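Local coordinates for protein beta-N-acetylhexosaminidase (Streptomyces plicatus, PDB 1HP5) that hydrolyses terminal N-acetyl-hexosamine residues of glycans as a family 20 glycoside hydrolase, most likely through an intermediate that the bound thiazoline mimics, at residues V166-F171 with L447-L452; G349-A354 with V364-L369; R422-D427 with A470-S475. All blocks are in the same frame, centred on the assembly; numbering follows the deposited sequence.

Contact 1. Residues V166-F171 with L447-L452; sequences VSRHFF and LWTETL. With NGT (3ar,5R,6S,7R,7ar-5-hydroxymethyl-2-methyl-5,6,7,7a-tetrahydro-3ah-pyrano[3,2-D]thiazole-6,7-diol), chain F.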
loop_
_atom_site.group_PDB
_atom_site.type_symbol
_atom_site.label_atom_id
_atom_site.label_comp_id
_atom_site.label_asym_id
_atom_site.label_seq_id
_atom_site.Cartn_x
_atom_site.Cartn_y
_atom_site.Cartn_z
ATOM N N VAL A 166 6.957 -0.181 -10.302
ATOM C CA VAL A 166 8.167 -0.937 -10.606
ATOM C C VAL A 166 8.440 -0.897 -12.103
ATOM O O VAL A 166 9.297 -1.624 -12.616
ATOM C CB VAL A 166 8.075 -2.409 -10.122
ATOM C CG1 VAL A 166 7.856 -2.440 -8.597
ATOM C CG2 VAL A 166 6.955 -3.142 -10.846
ATOM N N SER A 167 7.711 -0.025 -12.798
ATOM C CA SER A 167 7.861 0.132 -14.239
ATOM C C SER A 167 8.904 1.188 -14.607
ATOM O O SER A 167 9.720 0.965 -15.500
ATOM C CB SER A 167 6.519 0.500 -14.874
ATOM O OG SER A 167 5.566 -0.535 -14.678
ATOM N N ARG A 168 8.875 2.336 -13.933
ATOM C CA ARG A 168 9.832 3.409 -14.214
ATOM C C ARG A 168 11.227 2.935 -13.828
ATOM O O ARG A 168 12.171 3.051 -14.609
ATOM C CB ARG A 168 9.430 4.676 -13.458
ATOM C CG ARG A 168 8.354 5.483 -14.192
ATOM C CD ARG A 168 7.323 4.595 -14.912
ATOM N NE ARG A 168 6.399 5.419 -15.687
ATOM C CZ ARG A 168 5.404 6.124 -15.158
ATOM N NH1 ARG A 168 5.187 6.093 -13.849
ATOM N NH2 ARG A 168 4.651 6.893 -15.929
ATOM N N HIS A 169 11.349 2.411 -12.615
ATOM C CA HIS A 169 12.598 1.813 -12.150
ATOM C C HIS A 169 12.168 0.486 -11.551
ATOM O O HIS A 169 11.255 0.438 -10.720
ATOM C CB HIS A 169 13.304 2.663 -11.092
ATOM C CG HIS A 169 14.156 3.751 -11.668
ATOM N ND1 HIS A 169 13.736 5.062 -11.747
ATOM C CD2 HIS A 169 15.395 3.719 -12.213
ATOM C CE1 HIS A 169 14.681 5.792 -12.314
ATOM N NE2 HIS A 169 15.698 5.000 -12.608
ATOM N N PHE A 170 12.810 -0.588 -11.992
ATOM C CA PHE A 170 12.478 -1.917 -11.510
ATOM C C PHE A 170 13.061 -2.195 -10.134
ATOM O O PHE A 170 14.168 -1.762 -9.809
ATOM C CB PHE A 170 12.982 -2.975 -12.493
ATOM C CG PHE A 170 12.665 -4.387 -12.082
ATOM C CD1 PHE A 170 11.351 -4.847 -12.077
ATOM C CD2 PHE A 170 13.681 -5.256 -11.696
ATOM C CE1 PHE A 170 11.049 -6.157 -11.694
ATOM C CE2 PHE A 170 13.391 -6.572 -11.309
ATOM C CZ PHE A 170 12.076 -7.021 -11.310
ATOM N N PHE A 171 12.289 -2.904 -9.321
ATOM C CA PHE A 171 12.721 -3.295 -7.990
ATOM C C PHE A 171 12.460 -4.792 -7.899
ATOM O O PHE A 171 11.346 -5.256 -8.166
ATOM C CB PHE A 171 11.952 -2.516 -6.913
ATOM C CG PHE A 171 12.324 -1.057 -6.854
ATOM C CD1 PHE A 171 11.718 -0.133 -7.701
ATOM C CD2 PHE A 171 13.340 -0.621 -6.009
ATOM C CE1 PHE A 171 12.121 1.208 -7.715
ATOM C CE2 PHE A 171 13.754 0.719 -6.012
ATOM C CZ PHE A 171 13.138 1.635 -6.873
ATOM N N LEU A 447 3.530 5.484 -4.900
ATOM C CA LEU A 447 4.926 5.884 -4.943
ATOM C C LEU A 447 5.440 5.626 -6.353
ATOM O O LEU A 447 5.818 4.498 -6.683
ATOM C CB LEU A 447 5.751 5.091 -3.925
ATOM C CG LEU A 447 7.252 5.396 -3.883
ATOM C CD1 LEU A 447 7.488 6.900 -3.844
ATOM C CD2 LEU A 447 7.869 4.716 -2.656
ATOM N N TRP A 448 5.427 6.668 -7.187
ATOM C CA TRP A 448 5.906 6.562 -8.565
ATOM C C TRP A 448 7.424 6.643 -8.540
ATOM O O TRP A 448 7.998 7.333 -7.701
ATOM C CB TRP A 448 5.317 7.680 -9.430
ATOM C CG TRP A 448 3.824 7.672 -9.421
ATOM C CD1 TRP A 448 3.003 8.413 -8.622
ATOM C CD2 TRP A 448 2.973 6.831 -10.203
ATOM N NE1 TRP A 448 1.689 8.084 -8.857
ATOM C CE2 TRP A 448 1.642 7.115 -9.825
ATOM C CE3 TRP A 448 3.206 5.860 -11.191
ATOM C CZ2 TRP A 448 0.540 6.463 -10.400
ATOM C CZ3 TRP A 448 2.113 5.210 -11.765
ATOM C CH2 TRP A 448 0.795 5.519 -11.365
ATOM N N THR A 449 8.082 5.964 -9.473
ATOM C CA THR A 449 9.536 5.931 -9.440
ATOM C C THR A 449 10.344 6.548 -10.579
ATOM O O THR A 449 11.456 6.097 -10.868
ATOM C CB THR A 449 9.997 4.482 -9.216
ATOM O OG1 THR A 449 9.475 3.648 -10.257
ATOM C CG2 THR A 449 9.473 3.966 -7.865
ATOM N N GLU A 450 9.812 7.584 -11.222
ATOM C CA GLU A 450 10.567 8.235 -12.291
ATOM C C GLU A 450 11.939 8.653 -11.774
ATOM O O GLU A 450 12.931 8.547 -12.490
ATOM C CB GLU A 450 9.857 9.502 -12.805
ATOM C CG GLU A 450 8.777 9.254 -13.842
ATOM C CD GLU A 450 7.395 9.117 -13.237
ATOM O OE1 GLU A 450 7.294 8.730 -12.051
ATOM O OE2 GLU A 450 6.412 9.387 -13.959
ATOM N N THR A 451 11.983 9.107 -10.522
ATOM C CA THR A 451 13.218 9.605 -9.918
ATOM C C THR A 451 13.836 8.752 -8.816
ATOM O O THR A 451 14.827 9.156 -8.202
ATOM C CB THR A 451 12.989 11.005 -9.311
ATOM O OG1 THR A 451 12.193 10.884 -8.122
ATOM C CG2 THR A 451 12.266 11.900 -10.295
ATOM N N LEU A 452 13.263 7.581 -8.558
ATOM C CA LEU A 452 13.762 6.718 -7.496
ATOM C C LEU A 452 14.266 5.385 -8.046
ATOM O O LEU A 452 13.542 4.674 -8.747
ATOM C CB LEU A 452 12.643 6.491 -6.479
ATOM C CG LEU A 452 11.919 7.787 -6.085
ATOM C CD1 LEU A 452 10.683 7.460 -5.257
ATOM C CD2 LEU A 452 12.871 8.696 -5.311
HETATM C C1 NGT F . 0.583 10.643 -12.850
HETATM C C2 NGT F . 0.754 9.582 -13.977
HETATM C C3 NGT F . 1.982 8.647 -13.708
HETATM C C4 NGT F . 3.210 9.410 -13.181
HETATM C C5 NGT F . 2.824 10.249 -11.943
HETATM C C6 NGT F . 3.978 11.065 -11.366
HETATM C C7 NGT F . -1.097 8.750 -12.927
HETATM C C8 NGT F . -2.362 7.971 -12.655
HETATM N N2 NGT F . -0.462 8.780 -14.018
HETATM S S1 NGT F . -0.455 9.730 -11.606
HETATM O O3 NGT F . 2.311 7.937 -14.893
HETATM O O4 NGT F . 4.224 8.480 -12.845
HETATM O O5 NGT F . 1.738 11.192 -12.287
HETATM O O6 NGT F . 3.600 11.677 -10.132
#

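Contact 2. Residues G349-A354 with V364-L369; sequences GWHQLA and VQYWGL. With NGT (3ar,5R,6S,7R,7ar-5-hydroxymethyl-2-methyl-5,6,7,7a-tetrahydro-3ah-pyrano[3,2-D]thiazole-6,7-diol), chain F.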
loop_
_atom_site.group_PDB
_atom_site.type_symbol
_atom_site.label_atom_id
_atom_site.label_comp_id
_atom_site.label_asym_id
_atom_site.label_seq_id
_atom_site.Cartn_x
_atom_site.Cartn_y
_atom_site.Cartn_z
ATOM N N GLY A 349 -9.732 1.208 -12.001
ATOM C CA GLY A 349 -9.104 2.064 -12.987
ATOM C C GLY A 349 -8.868 3.437 -12.400
ATOM O O GLY A 349 -9.442 3.776 -11.363
ATOM N N TRP A 350 -8.007 4.224 -13.037
ATOM C CA TRP A 350 -7.767 5.578 -12.562
ATOM C C TRP A 350 -9.069 6.305 -12.870
ATOM O O TRP A 350 -9.865 5.811 -13.670
ATOM C CB TRP A 350 -6.569 6.189 -13.287
ATOM C CG TRP A 350 -5.295 5.469 -12.942
ATOM C CD1 TRP A 350 -4.607 4.588 -13.727
ATOM C CD2 TRP A 350 -4.575 5.551 -11.706
ATOM N NE1 TRP A 350 -3.499 4.122 -13.059
ATOM C CE2 TRP A 350 -3.453 4.695 -11.816
ATOM C CE3 TRP A 350 -4.763 6.270 -10.518
ATOM C CZ2 TRP A 350 -2.524 4.536 -10.782
ATOM C CZ3 TRP A 350 -3.835 6.113 -9.486
ATOM C CH2 TRP A 350 -2.731 5.252 -9.627
ATOM N N HIS A 351 -9.302 7.465 -12.261
ATOM C CA HIS A 351 -10.586 8.124 -12.463
ATOM C C HIS A 351 -10.988 8.532 -13.884
ATOM O O HIS A 351 -12.138 8.906 -14.105
ATOM C CB HIS A 351 -10.766 9.300 -11.481
ATOM C CG HIS A 351 -10.013 10.539 -11.845
ATOM N ND1 HIS A 351 -8.697 10.744 -11.493
ATOM C CD2 HIS A 351 -10.408 11.659 -12.495
ATOM C CE1 HIS A 351 -8.313 11.939 -11.909
ATOM N NE2 HIS A 351 -9.334 12.515 -12.520
ATOM N N GLN A 352 -10.073 8.448 -14.849
ATOM C CA GLN A 352 -10.440 8.773 -16.225
ATOM C C GLN A 352 -11.496 7.761 -16.660
ATOM O O GLN A 352 -12.276 8.020 -17.579
ATOM C CB GLN A 352 -9.241 8.672 -17.174
ATOM C CG GLN A 352 -8.298 9.865 -17.144
ATOM C CD GLN A 352 -7.666 10.061 -15.786
ATOM O OE1 GLN A 352 -7.208 9.103 -15.163
ATOM N NE2 GLN A 352 -7.633 11.303 -15.318
ATOM N N LEU A 353 -11.508 6.606 -15.998
ATOM C CA LEU A 353 -12.471 5.553 -16.306
ATOM C C LEU A 353 -13.892 6.044 -16.036
ATOM O O LEU A 353 -14.849 5.561 -16.640
ATOM C CB LEU A 353 -12.188 4.298 -15.466
ATOM C CG LEU A 353 -13.096 3.079 -15.694
ATOM C CD1 LEU A 353 -13.051 2.656 -17.163
ATOM C CD2 LEU A 353 -12.649 1.927 -14.797
ATOM N N ALA A 354 -14.022 7.007 -15.126
ATOM C CA ALA A 354 -15.321 7.568 -14.776
ATOM C C ALA A 354 -15.966 8.235 -15.990
ATOM O O ALA A 354 -17.175 8.452 -16.017
ATOM C CB ALA A 354 -15.168 8.580 -13.647
ATOM N N VAL A 364 -12.887 3.334 -9.028
ATOM C CA VAL A 364 -12.013 4.232 -9.757
ATOM C C VAL A 364 -11.132 4.922 -8.744
ATOM O O VAL A 364 -11.566 5.247 -7.633
ATOM C CB VAL A 364 -12.792 5.281 -10.596
ATOM C CG1 VAL A 364 -13.652 4.567 -11.628
ATOM C CG2 VAL A 364 -13.631 6.185 -9.695
ATOM N N GLN A 365 -9.880 5.124 -9.128
ATOM C CA GLN A 365 -8.907 5.755 -8.257
ATOM C C GLN A 365 -8.704 7.196 -8.692
ATOM O O GLN A 365 -8.176 7.457 -9.768
ATOM C CB GLN A 365 -7.588 4.980 -8.322
ATOM C CG GLN A 365 -6.557 5.417 -7.294
ATOM C CD GLN A 365 -5.336 4.508 -7.266
ATOM O OE1 GLN A 365 -5.306 3.453 -7.914
ATOM N NE2 GLN A 365 -4.323 4.910 -6.506
ATOM N N TYR A 366 -9.136 8.124 -7.845
ATOM C CA TYR A 366 -9.021 9.548 -8.117
ATOM C C TYR A 366 -7.629 10.063 -7.790
ATOM O O TYR A 366 -7.180 9.957 -6.647
ATOM C CB TYR A 366 -10.033 10.325 -7.282
ATOM C CG TYR A 366 -9.923 11.817 -7.458
ATOM C CD1 TYR A 366 -10.409 12.441 -8.607
ATOM C CD2 TYR A 366 -9.326 12.610 -6.478
ATOM C CE1 TYR A 366 -10.308 13.817 -8.774
ATOM C CE2 TYR A 366 -9.218 13.986 -6.635
ATOM C CZ TYR A 366 -9.713 14.582 -7.786
ATOM O OH TYR A 366 -9.609 15.943 -7.945
ATOM N N TRP A 367 -6.954 10.635 -8.785
ATOM C CA TRP A 367 -5.612 11.160 -8.569
ATOM C C TRP A 367 -5.499 12.646 -8.883
ATOM O O TRP A 367 -4.407 13.152 -9.155
ATOM C CB TRP A 367 -4.581 10.380 -9.395
ATOM C CG TRP A 367 -4.838 10.352 -10.870
ATOM C CD1 TRP A 367 -5.780 9.613 -11.524
ATOM C CD2 TRP A 367 -4.125 11.078 -11.882
ATOM N NE1 TRP A 367 -5.698 9.827 -12.875
ATOM C CE2 TRP A 367 -4.691 10.723 -13.125
ATOM C CE3 TRP A 367 -3.063 11.993 -11.858
ATOM C CZ2 TRP A 367 -4.230 11.252 -14.340
ATOM C CZ3 TRP A 367 -2.604 12.518 -13.065
ATOM C CH2 TRP A 367 -3.188 12.145 -14.288
ATOM N N GLY A 368 -6.630 13.342 -8.845
ATOM C CA GLY A 368 -6.615 14.767 -9.116
ATOM C C GLY A 368 -6.067 15.514 -7.917
ATOM O O GLY A 368 -5.588 14.905 -6.965
ATOM N N LEU A 369 -6.132 16.838 -7.964
ATOM C CA LEU A 369 -5.652 17.668 -6.875
ATOM C C LEU A 369 -6.548 18.892 -6.759
ATOM O O LEU A 369 -7.552 18.993 -7.458
ATOM C CB LEU A 369 -4.198 18.086 -7.116
ATOM C CG LEU A 369 -3.680 18.245 -8.547
ATOM C CD1 LEU A 369 -4.709 18.937 -9.405
ATOM C CD2 LEU A 369 -2.376 19.038 -8.520
HETATM C C1 NGT F . 0.583 10.643 -12.850
HETATM C C2 NGT F . 0.754 9.582 -13.977
HETATM C C3 NGT F . 1.982 8.647 -13.708
HETATM C C4 NGT F . 3.210 9.410 -13.181
HETATM C C5 NGT F . 2.824 10.249 -11.943
HETATM C C6 NGT F . 3.978 11.065 -11.366
HETATM C C7 NGT F . -1.097 8.750 -12.927
HETATM C C8 NGT F . -2.362 7.971 -12.655
HETATM N N2 NGT F . -0.462 8.780 -14.018
HETATM S S1 NGT F . -0.455 9.730 -11.606
HETATM O O3 NGT F . 2.311 7.937 -14.893
HETATM O O4 NGT F . 4.224 8.480 -12.845
HETATM O O5 NGT F . 1.738 11.192 -12.287
HETATM O O6 NGT F . 3.600 11.677 -10.132
#

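Contact 3. Residues R422-D427 with A470-S475; sequences RSYDWD and AELGWS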
loop_
_atom_site.group_PDB
_atom_site.type_symbol
_atom_site.label_atom_id
_atom_site.label_comp_id
_atom_site.label_asym_id
_atom_site.label_seq_id
_atom_site.Cartn_x
_atom_site.Cartn_y
_atom_site.Cartn_z
ATOM N N ARG A 422 0.199 18.820 5.036
ATOM C CA ARG A 422 -0.726 18.773 3.907
ATOM C C ARG A 422 -1.149 17.353 3.564
ATOM O O ARG A 422 -2.321 17.093 3.292
ATOM C CB ARG A 422 -0.125 19.428 2.656
ATOM C CG ARG A 422 -1.128 19.441 1.507
ATOM C CD ARG A 422 -0.660 20.184 0.269
ATOM N NE ARG A 422 -1.718 20.151 -0.739
ATOM C CZ ARG A 422 -2.878 20.795 -0.630
ATOM N NH1 ARG A 422 -3.133 21.539 0.438
ATOM N NH2 ARG A 422 -3.802 20.665 -1.575
ATOM N N SER A 423 -0.195 16.433 3.578
ATOM C CA SER A 423 -0.483 15.041 3.252
ATOM C C SER A 423 -1.493 14.386 4.203
ATOM O O SER A 423 -2.289 13.539 3.792
ATOM C CB SER A 423 0.813 14.230 3.272
ATOM O OG SER A 423 0.555 12.870 2.970
ATOM N N TYR A 424 -1.457 14.792 5.466
ATOM C CA TYR A 424 -2.319 14.226 6.501
ATOM C C TYR A 424 -3.601 14.988 6.811
ATOM O O TYR A 424 -4.642 14.388 7.086
ATOM C CB TYR A 424 -1.520 14.112 7.808
ATOM C CG TYR A 424 -2.340 13.721 9.027
ATOM C CD1 TYR A 424 -2.678 12.389 9.270
ATOM C CD2 TYR A 424 -2.779 14.690 9.937
ATOM C CE1 TYR A 424 -3.432 12.025 10.392
ATOM C CE2 TYR A 424 -3.534 14.339 11.060
ATOM C CZ TYR A 424 -3.854 13.004 11.282
ATOM O OH TYR A 424 -4.580 12.650 12.396
ATOM N N ASP A 425 -3.512 16.310 6.765
ATOM C CA ASP A 425 -4.621 17.173 7.138
ATOM C C ASP A 425 -5.834 17.311 6.231
ATOM O O ASP A 425 -6.079 18.381 5.687
ATOM C CB ASP A 425 -4.069 18.565 7.461
ATOM C CG ASP A 425 -4.854 19.265 8.555
ATOM O OD1 ASP A 425 -5.800 18.658 9.097
ATOM O OD2 ASP A 425 -4.514 20.419 8.876
ATOM N N TRP A 426 -6.602 16.235 6.088
ATOM C CA TRP A 426 -7.817 16.256 5.280
ATOM C C TRP A 426 -8.717 15.072 5.626
ATOM O O TRP A 426 -8.295 14.142 6.315
ATOM C CB TRP A 426 -7.492 16.269 3.779
ATOM C CG TRP A 426 -6.654 15.126 3.293
ATOM C CD1 TRP A 426 -5.329 14.923 3.531
ATOM C CD2 TRP A 426 -7.083 14.047 2.453
ATOM N NE1 TRP A 426 -4.898 13.783 2.891
ATOM C CE2 TRP A 426 -5.955 13.225 2.222
ATOM C CE3 TRP A 426 -8.310 13.694 1.873
ATOM C CZ2 TRP A 426 -6.016 12.071 1.436
ATOM C CZ3 TRP A 426 -8.373 12.543 1.089
ATOM C CH2 TRP A 426 -7.229 11.745 0.879
ATOM N N ASP A 427 -9.959 15.114 5.158
ATOM C CA ASP A 427 -10.930 14.061 5.441
ATOM C C ASP A 427 -11.459 13.455 4.144
ATOM O O ASP A 427 -12.090 14.140 3.343
ATOM C CB ASP A 427 -12.099 14.643 6.252
ATOM C CG ASP A 427 -13.036 13.570 6.792
ATOM O OD1 ASP A 427 -12.926 12.400 6.379
ATOM O OD2 ASP A 427 -13.897 13.902 7.634
ATOM N N ALA A 470 -2.015 5.995 5.998
ATOM C CA ALA A 470 -2.540 4.773 6.585
ATOM C C ALA A 470 -3.582 5.142 7.643
ATOM O O ALA A 470 -4.608 4.474 7.773
ATOM C CB ALA A 470 -1.406 3.966 7.217
ATOM N N GLU A 471 -3.312 6.206 8.397
ATOM C CA GLU A 471 -4.237 6.661 9.437
ATOM C C GLU A 471 -5.544 7.149 8.823
ATOM O O GLU A 471 -6.627 6.872 9.339
ATOM C CB GLU A 471 -3.615 7.791 10.265
ATOM C CG GLU A 471 -4.589 8.390 11.291
ATOM C CD GLU A 471 -3.893 8.912 12.527
ATOM O OE1 GLU A 471 -3.053 8.174 13.084
ATOM O OE2 GLU A 471 -4.190 10.049 12.956
ATOM N N LEU A 472 -5.439 7.879 7.719
ATOM C CA LEU A 472 -6.627 8.382 7.048
ATOM C C LEU A 472 -7.499 7.211 6.618
ATOM O O LEU A 472 -8.726 7.282 6.664
ATOM C CB LEU A 472 -6.237 9.215 5.824
ATOM C CG LEU A 472 -5.545 10.544 6.127
ATOM C CD1 LEU A 472 -5.249 11.275 4.831
ATOM C CD2 LEU A 472 -6.441 11.391 7.022
ATOM N N GLY A 473 -6.865 6.122 6.201
ATOM C CA GLY A 473 -7.639 4.976 5.779
ATOM C C GLY A 473 -8.165 4.152 6.938
ATOM O O GLY A 473 -9.234 3.547 6.841
ATOM N N TRP A 474 -7.428 4.145 8.045
ATOM C CA TRP A 474 -7.809 3.338 9.202
ATOM C C TRP A 474 -8.574 4.004 10.342
ATOM O O TRP A 474 -9.635 3.527 10.742
ATOM C CB TRP A 474 -6.557 2.669 9.791
ATOM C CG TRP A 474 -6.839 1.868 11.037
ATOM C CD1 TRP A 474 -7.125 2.357 12.283
ATOM C CD2 TRP A 474 -6.938 0.443 11.135
ATOM N NE1 TRP A 474 -7.401 1.329 13.145
ATOM C CE2 TRP A 474 -7.295 0.140 12.469
ATOM C CE3 TRP A 474 -6.761 -0.609 10.227
ATOM C CZ2 TRP A 474 -7.480 -1.175 12.917
ATOM C CZ3 TRP A 474 -6.943 -1.917 10.672
ATOM C CH2 TRP A 474 -7.300 -2.187 12.006
ATOM N N SER A 475 -8.016 5.085 10.874
ATOM C CA SER A 475 -8.584 5.784 12.020
ATOM C C SER A 475 -9.925 6.491 11.854
ATOM O O SER A 475 -10.311 6.875 10.749
ATOM C CB SER A 475 -7.564 6.794 12.545
ATOM O OG SER A 475 -6.327 6.165 12.824
#

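Contact 1. Residues V166-F171 with L447-L452
Arg168 and Glu450 bring the backbones of two loops to within 5.2 Å (CA to CA), with no regular strand pairing between them. Both side chains run alongside each other toward the bound thiazoline sugar (NGT). A bend at the second torsion of Arg168 (chi2 37°) turns its guanidinium past Glu450 to the sugar, where NH1 donates to NGT O4 at 2.8 Å and NH2 donates more directly to NGT O3 (164° at the hydrogen). Glu450 grips the same O4 from another direction: this hydroxyl gives its proton to OE2 at 2.6 Å. The carboxylate oxygen lies over one guanidinium face, so the 3.5 Å approach of Arg168 NH1 to Glu450 OE2 is a matter of charge alone. Asp165 and Asp197 add salt bridges to Arg168 and Gln199 takes its NE, which together fix the orientation of the guanidinium. Trp448 lays one face of its indole under the pyranose, against NGT C5, while Arg168 NH1 comes obliquely to within 3.3 Å of Trp448 CE3. Together the three side chains read the O3 and O4 hydroxyls and one face of the sugar. Behind this polar end, His169 ND1 bonds to Thr449 O at 2.7 Å, the oxygen lying in the imidazole plane and the bond nearly straight (175°). Thr449 OG1 receives His169 N in a longer bond and is shared with the carbonyl of Asp165. Thr449 CG2 touches Phe171 CE1 at 3.8 Å. The loops follow strands 159-165 and 440-447, neighbours in the barrel, and helix 455-462 packs Leu458 against Phe171, and Gln457 and Met461 against Leu452.

Contact 2. Residues G349-A354 with V364-L369
His351, Trp350 and Val364 give up most surface where two parallel strands end side by side. Gly349 O receives Gln365 N at 2.6 Å, and His351 N makes a weak bond to Gln365 O. His351 has its ring between backbone N and carbonyl carbon (chi1 77°), and this turns the imidazole across the other strand: Tyr366 CD1 sits over the centre of one face, and His351 ND1 approaches Trp367 CD1 at 3.1 Å. The imidazole is turned obliquely against Trp367, with His351 CE1 set over the indole face, toward the rim, while its NE2 is held by Glu376. Trp350 points to the barrel interior with Gln365. The Gln365 amide, tilted about 30° to the ring, puts OE1 over one indole face and is tied down by Glu444, Ser393 and His315; on the opposite face the thiazoline methyl C8 of NGT stands over the ring centre, 3.4 Å from Trp350 CD2. Glu250 holds the Trp350 NE1. Trp367 offers its own face to the same methyl, and its CE3 lies 3.5 Å from NGT S1. The two indoles meet in an offset edge-to-face pair, Trp350 edge to Trp367 face, with planes at 79°. Gln352 fixes the rotation of Trp367: NE1 donates at 2.8 Å to a lone pair of Gln352 OE1, in the plane of both groups. The two tryptophans thus wall the pocket for the methyl, which probably stands for the acetamido methyl of a substrate. On the other face of the sheet Val364 CG1 packs at 4.1 Å on Leu353 CB. Strands 346-350 and 363-366 are barrel neighbours, with helix 326-342 against Leu353 and helix 374-385 against His351, Ala354 and Tyr366.

Contact 3. Residues R422-D427 with A470-S475
Leu472 sets its CD1 methyl over one face of the Trp426 indole, off-centre toward the rim and 3.3 Å from Trp426 CE2, an apolar contact over the ring. At the edge of the same ring, close to its plane, Trp426 NE1 donates to Ser423 O at 2.8 Å; the donor stands well above the carbonyl plane rather than on a lone pair. With its ring wedged between backbone N and carbonyl carbon (chi1 57°), Trp426 folds back toward the end of the preceding helix, 420-424, and the indole is held both by this bond and by the leucine. The Tyr424 ring is met at its edge: Glu471 OE2 lies near the ring plane, 2.7 Å from Tyr424 OH, and the hydroxyl donates to the anti side of a carboxylate turned 75° from the ring. In the TIM barrel, helix 465-474 comes after strand 440-447, the last of the parallel sheet, whereas helix 420-424 belongs to the long connection leading into that strand. Helix 420-424 ends here in an inverse gamma turn centred on Asp425, in which Trp426 N bonds to Tyr424 O at 2.9 Å. The same oxygen is taken by His480, and Leu472 CD2 nestles against it at 3.5 Å. Replacing Tyr424 with a phenylalanine would probably cost Glu471 OE2 its hydroxyl donor and break the polar tie between the two helix ends, with the leucine packing left to join them. Glu471 reaches further partners through OE1, which binds Arg488 and the backbone N of Ala30. Helix 482-490 packs Trp482 and Arg488 against the Tyr424 side chain.

From the N terminus, residues 166-171, just after strand 159-165, open contact 1, which closes only at 447-452. Its loop spans most of the barrel and joins the ends of the first and last strands of the parallel sheet. Contact 2 is nested within it, a short closure of nine intervening residues between strands 346-350 and 363-366. After contact 2 has closed, 422-427 opens contact 3, which closes at 470-475, beyond the end of contact 1, so contacts 1 and 3 cross. Contacts 1 and 2 face each other over NGT and touch where Trp448 CH2 meets Trp350 CZ2 at 3.5 Å. Contact 3 touches neither and joins two helices away from the sugar.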